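Local coordinates for protein WZI (Escherichia coli, PDB 2YNK) that binds carbohydrate as an outer-membrane beta-barrel lectin and underpins the assembly of the group 1 capsule, at residues A[291-296]-A[304-309]. Numbering follows the deposited sequence.
Sequences GQMIGE and SANMFL
Met293 and Phe308 sit side by side on one face of two antiparallel neighbours in the Wzi barrel wall, strands 287-295 and 306-317; Met293, like Met307, is modelled as selenomethionine. With CG anti to the backbone N (chi1 -175°), the extended Met293 chain runs across toward the second strand. Its SE lies 5.0 Å from the centroid of the Phe308 ring, an oblique Met-aromatic contact, and its CE sits obliquely against CZ and CE2 of the ring and also touches the amide of Asn306. In that amide ND2 bonds to the carbonyl of Pro303, while OD1 lies close to CA of Gly295, where the strands draw together.

On the other face the pairs are Gln292 with Leu309 and Ile294 with Met307. CB of Gln292 rests 3.8 Å from CD2 of Leu309, and beyond it the extended glutamine carries its amide off the sheet to Leu160 N and Trp152 O. Met307 bends at chi3 (-75°), which brings CE 4.2 Å from CG2 of Ile294.

The backbone ladder is uneven. Gln292 N to Leu309 O (2.8 Å) and Met307 N to Ile294 O (2.7 Å) are the straighter bonds, whereas their return partners are weak. Where the chain turns, Glu296 N bonds to Ala305 O at 3.2 Å from above the carbonyl plane, and the glutamate bends away to give OE2 to Tyr343 N. The chemistry thus divides by face: a Met-aromatic patch with one tethered amide on one, and on the other apolar contacts plus the Gln292 amide, which links the wall to Trp152 and Leu160; at the corner Glu296 adds a link to Tyr343.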
ATOM      1  N   GLY A 291       9.446   7.093  -9.011  1.00 57.40           N
ATOM      2  CA  GLY A 291       8.527   7.053 -10.149  1.00 57.20           C
ATOM      3  C   GLY A 291       8.019   5.652 -10.455  1.00 55.94           C
ATOM      4  O   GLY A 291       8.659   4.657 -10.110  1.00 55.38           O
ATOM      5  N   GLN A 292       6.861   5.579 -11.100  1.00 55.97           N
ATOM      6  CA  GLN A 292       6.262   4.302 -11.465  1.00 56.16           C
ATOM      7  C   GLN A 292       5.512   4.452 -12.777  1.00 57.93           C
ATOM      8  O   GLN A 292       4.791   5.436 -12.977  1.00 58.64           O
ATOM      9  CB  GLN A 292       5.309   3.828 -10.360  1.00 55.50           C
ATOM     10  CG  GLN A 292       4.622   2.496 -10.639  1.00 54.92           C
ATOM     11  CD  GLN A 292       3.812   1.993  -9.458  1.00 53.34           C
ATOM     12  OE1 GLN A 292       2.916   2.684  -8.968  1.00 52.69           O
ATOM     13  NE2 GLN A 292       4.125   0.784  -8.993  1.00 52.16           N
HETATM   14  N   MSE A 293       5.688   3.482 -13.668  1.00 59.28           N
HETATM   15  CA  MSE A 293       5.041   3.520 -14.976  1.00 61.84           C
HETATM   16  C   MSE A 293       4.440   2.181 -15.276  1.00 59.75           C
HETATM   17  O   MSE A 293       5.145   1.262 -15.665  1.00 58.63           O
HETATM   18  CB  MSE A 293       6.063   3.899 -16.045  1.00 67.35           C
HETATM   19  CG  MSE A 293       5.414   4.074 -17.419  1.00 73.73           C
HETATM   20 SE   MSE A 293       6.802   4.114 -18.820  1.00 86.63          SE
HETATM   21  CE  MSE A 293       5.751   4.874 -20.304  1.00 87.38           C
ATOM     22  N   ILE A 294       3.126   2.064 -15.102  1.00 58.55           N
ATOM     23  CA  ILE A 294       2.413   0.835 -15.431  1.00 57.57           C
ATOM     24  C   ILE A 294       1.610   1.030 -16.699  1.00 58.31           C
ATOM     25  O   ILE A 294       0.975   2.067 -16.871  1.00 59.56           O
ATOM     26  CB  ILE A 294       1.447   0.424 -14.324  1.00 55.14           C
ATOM     27  CG1 ILE A 294       2.205   0.218 -13.019  1.00 54.69           C
ATOM     28  CG2 ILE A 294       0.726  -0.851 -14.721  1.00 56.49           C
ATOM     29  CD1 ILE A 294       3.141  -0.970 -13.040  1.00 55.07           C
ATOM     30  N   GLY A 295       1.644   0.031 -17.577  1.00 58.56           N
ATOM     31  CA  GLY A 295       0.943   0.085 -18.861  1.00 60.29           C
ATOM     32  C   GLY A 295      -0.128  -0.983 -18.979  1.00 57.82           C
ATOM     33  O   GLY A 295      -0.058  -2.015 -18.314  1.00 58.20           O
ATOM     34  N   GLU A 296      -1.118  -0.736 -19.832  1.00 73.08           N
ATOM     35  CA  GLU A 296      -2.218  -1.676 -20.019  1.00 69.56           C
ATOM     36  C   GLU A 296      -1.938  -2.737 -21.087  1.00 69.39           C
ATOM     37  O   GLU A 296      -2.478  -3.840 -21.012  1.00 70.82           O
ATOM     38  CB  GLU A 296      -3.508  -0.923 -20.328  1.00 66.95           C
ATOM     39  CG  GLU A 296      -4.213  -0.406 -19.080  1.00 66.69           C
ATOM     40  CD  GLU A 296      -4.986  -1.477 -18.327  1.00 65.59           C
ATOM     41  OE1 GLU A 296      -4.870  -2.681 -18.658  1.00 65.43           O
ATOM     42  OE2 GLU A 296      -5.716  -1.101 -17.388  1.00 65.57           O
ATOM     43  N   SER A 304       2.913  -0.400 -22.865  1.00 71.60           N
ATOM     44  CA  SER A 304       2.250   0.662 -23.633  1.00 71.37           C
ATOM     45  C   SER A 304       0.947   1.069 -22.932  1.00 71.70           C
ATOM     46  O   SER A 304       0.576   0.483 -21.913  1.00 72.70           O
ATOM     47  CB  SER A 304       1.940   0.174 -25.047  1.00 73.17           C
ATOM     48  OG  SER A 304       2.932  -0.725 -25.504  1.00 76.19           O
ATOM     49  N   ALA A 305       0.248   2.058 -23.489  1.00 72.24           N
ATOM     50  CA  ALA A 305      -0.997   2.572 -22.898  1.00 68.32           C
ATOM     51  C   ALA A 305      -0.765   2.881 -21.416  1.00 66.79           C
ATOM     52  O   ALA A 305      -1.467   2.375 -20.531  1.00 64.61           O
ATOM     53  CB  ALA A 305      -2.121   1.572 -23.083  1.00 66.95           C
ATOM     54  N   ASN A 306       0.226   3.742 -21.180  1.00 66.54           N
ATOM     55  CA  ASN A 306       0.871   3.877 -19.875  1.00 63.87           C
ATOM     56  C   ASN A 306       0.269   4.906 -18.930  1.00 60.63           C
ATOM     57  O   ASN A 306      -0.014   6.033 -19.315  1.00 60.92           O
ATOM     58  CB  ASN A 306       2.356   4.202 -20.063  1.00 65.17           C
ATOM     59  CG  ASN A 306       3.144   3.018 -20.563  1.00 67.82           C
ATOM     60  OD1 ASN A 306       3.278   2.014 -19.868  1.00 70.85           O
ATOM     61  ND2 ASN A 306       3.678   3.128 -21.769  1.00 69.53           N
HETATM   62  N   MSE A 307       0.104   4.489 -17.679  1.00 59.37           N
HETATM   63  CA  MSE A 307      -0.238   5.385 -16.577  1.00 58.68           C
HETATM   64  C   MSE A 307       1.037   5.760 -15.886  1.00 56.29           C
HETATM   65  O   MSE A 307       1.968   4.961 -15.823  1.00 55.29           O
HETATM   66  CB  MSE A 307      -1.177   4.675 -15.610  1.00 58.05           C
HETATM   67  CG  MSE A 307      -2.472   4.334 -16.338  1.00 58.69           C
HETATM   68 SE   MSE A 307      -3.606   3.237 -15.180  1.00 59.00          SE
HETATM   69  CE  MSE A 307      -2.617   1.537 -15.333  1.00 58.64           C
ATOM     70  N   PHE A 308       1.083   6.977 -15.357  1.00 55.32           N
ATOM     71  CA  PHE A 308       2.300   7.519 -14.781  1.00 55.63           C
ATOM     72  C   PHE A 308       2.138   7.962 -13.336  1.00 54.83           C
ATOM     73  O   PHE A 308       1.043   8.337 -12.888  1.00 53.16           O
ATOM     74  CB  PHE A 308       2.779   8.696 -15.613  1.00 57.05           C
ATOM     75  CG  PHE A 308       3.243   8.310 -16.977  1.00 60.02           C
ATOM     76  CD1 PHE A 308       2.343   8.241 -18.037  1.00 61.62           C
ATOM     77  CD2 PHE A 308       4.579   8.004 -17.207  1.00 60.70           C
ATOM     78  CE1 PHE A 308       2.770   7.885 -19.303  1.00 62.57           C
ATOM     79  CE2 PHE A 308       5.011   7.647 -18.472  1.00 63.34           C
ATOM     80  CZ  PHE A 308       4.104   7.587 -19.522  1.00 64.03           C
ATOM     81  N   LEU A 309       3.259   7.916 -12.623  1.00 54.05           N
ATOM     82  CA  LEU A 309       3.328   8.342 -11.239  1.00 52.68           C
ATOM     83  C   LEU A 309       4.757   8.760 -10.915  1.00 53.83           C
ATOM     84  O   LEU A 309       5.706   8.079 -11.297  1.00 54.52           O
ATOM     85  CB  LEU A 309       2.885   7.207 -10.333  1.00 51.67           C
ATOM     86  CG  LEU A 309       3.091   7.360  -8.825  1.00 52.54           C
ATOM     87  CD1 LEU A 309       2.057   6.497  -8.108  1.00 50.56           C
ATOM     88  CD2 LEU A 309       4.522   7.017  -8.392  1.00 50.16           C
TER